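Local coordinates for HTH tetR-type domain-containing protein (Streptomyces coelicolor A3, PDB 3IUV) that probably binds DNA at regulatory sites as a TetR-family transcription factor, though its target genes and any ligand remain uncharacterised, at residues I16-I20 against A60-Q64. Sequence-based numbering, arbitrary orientation.
Sequences IDAAI and AALRQ
Ile16 and Ala19 of helix 11-24 meet Ala60 and Ala61 of helix 54-73 through aliphatic carbons. Ile16 spreads both branches over the partner helix: CD1 reaches Ala60 CB at 3.8 Å, while CG2, anti to the backbone N because chi1 is -67°, lies 3.9 Å from Ala61 CA. The small side chains of Ala60 and Ala61 are consistent with this approach; Ile16 CA and Ala61 CA are 5.4 Å apart. Ala19 CB adds a looser contact with Ala61 CB, and Phe51 touches both Ile16 and Ala60 beside the pair.

The short segments cross almost perpendicularly, at -86° with axes 9.2 Å apart. This joins the first helix of the predicted TetR-type DNA-binding domain, which also packs on helix 33-40 through Ala19 and Val36, to the long helix that continues toward the C-terminal domain; Arg63 of this helix forms a salt bridge with Glu127 of helix 121-139.

The polar part centres on Gln64. Its NE2 donates to Asp17 OD1 at 3.1 Å, a moderately bent bond (144° at the hydrogen), with the acceptor tilted from the amide plane. Gln13 NE2 bonds to both Gln64 OE1 and Asp17 OD2, so both ends of the Gln64 amide are engaged. A leucine in place of Gln64 would probably leave Asp17 OD1 without this donor and deprive Gln13 NE2 of one acceptor. Ile20 crosses the Gln64 side chain at about a right angle, its CD1 3.9 Å from Gln64 CD and 4.0 Å from the Ala61 carbonyl O.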
# COMPACT_ATOMS: atom_id res chain seq x y z
N ILE A 16 -9.06 -11.77 -19.00
CA ILE A 16 -8.40 -11.38 -17.76
C ILE A 16 -7.16 -10.53 -18.02
O ILE A 16 -6.93 -9.51 -17.34
CB ILE A 16 -7.98 -12.61 -16.97
CG1 ILE A 16 -9.23 -13.35 -16.49
CG2 ILE A 16 -7.09 -12.21 -15.81
CD1 ILE A 16 -8.94 -14.65 -15.81
N ASP A 17 -6.37 -10.95 -18.99
CA ASP A 17 -5.14 -10.24 -19.33
C ASP A 17 -5.47 -8.84 -19.77
O ASP A 17 -4.80 -7.88 -19.41
CB ASP A 17 -4.40 -10.98 -20.44
CG ASP A 17 -3.69 -12.22 -19.93
OD1 ASP A 17 -3.16 -12.18 -18.80
OD2 ASP A 17 -3.66 -13.24 -20.66
N ALA A 18 -6.53 -8.73 -20.56
CA ALA A 18 -6.99 -7.44 -21.03
C ALA A 18 -7.44 -6.58 -19.86
O ALA A 18 -7.12 -5.39 -19.80
CB ALA A 18 -8.12 -7.62 -22.05
N ALA A 19 -8.19 -7.17 -18.94
CA ALA A 19 -8.63 -6.47 -17.75
C ALA A 19 -7.38 -5.94 -17.09
O ALA A 19 -7.29 -4.76 -16.71
CB ALA A 19 -9.34 -7.41 -16.80
N ILE A 20 -6.40 -6.83 -16.98
CA ILE A 20 -5.10 -6.49 -16.45
C ILE A 20 -4.53 -5.24 -17.12
O ILE A 20 -4.19 -4.27 -16.44
CB ILE A 20 -4.13 -7.71 -16.53
CG1 ILE A 20 -4.16 -8.47 -15.20
CG2 ILE A 20 -2.72 -7.29 -16.88
CD1 ILE A 20 -3.56 -9.89 -15.26
N ALA A 60 -10.76 -12.30 -10.50
CA ALA A 60 -9.91 -13.16 -11.29
C ALA A 60 -8.66 -12.36 -11.60
O ALA A 60 -7.54 -12.82 -11.39
CB ALA A 60 -10.61 -13.60 -12.56
N ALA A 61 -8.87 -11.14 -12.09
CA ALA A 61 -7.78 -10.26 -12.49
C ALA A 61 -6.64 -10.27 -11.47
O ALA A 61 -5.46 -10.40 -11.82
CB ALA A 61 -8.29 -8.86 -12.72
N LEU A 62 -6.99 -10.15 -10.19
CA LEU A 62 -5.98 -10.13 -9.15
C LEU A 62 -5.45 -11.52 -8.80
O LEU A 62 -4.25 -11.75 -8.81
CB LEU A 62 -6.50 -9.42 -7.91
CG LEU A 62 -5.49 -9.37 -6.77
CD1 LEU A 62 -5.50 -10.67 -5.98
CD2 LEU A 62 -4.09 -9.07 -7.30
N ARG A 63 -6.35 -12.43 -8.45
CA ARG A 63 -5.93 -13.78 -8.08
C ARG A 63 -4.85 -14.29 -9.04
O ARG A 63 -4.00 -15.09 -8.65
CB ARG A 63 -7.13 -14.74 -8.05
CG ARG A 63 -6.85 -16.13 -7.46
CD ARG A 63 -8.14 -16.75 -6.92
NE ARG A 63 -8.59 -16.09 -5.69
CZ ARG A 63 -9.86 -16.01 -5.29
NH1 ARG A 63 -10.83 -16.54 -6.03
NH2 ARG A 63 -10.16 -15.39 -4.16
N GLN A 64 -4.87 -13.81 -10.28
CA GLN A 64 -3.81 -14.12 -11.24
C GLN A 64 -2.51 -13.47 -10.79
O GLN A 64 -1.46 -14.12 -10.75
CB GLN A 64 -4.15 -13.64 -12.65
CG GLN A 64 -2.90 -13.48 -13.52
CD GLN A 64 -3.15 -13.76 -15.00
OE1 GLN A 64 -3.96 -14.63 -15.37
NE2 GLN A 64 -2.43 -13.04 -15.86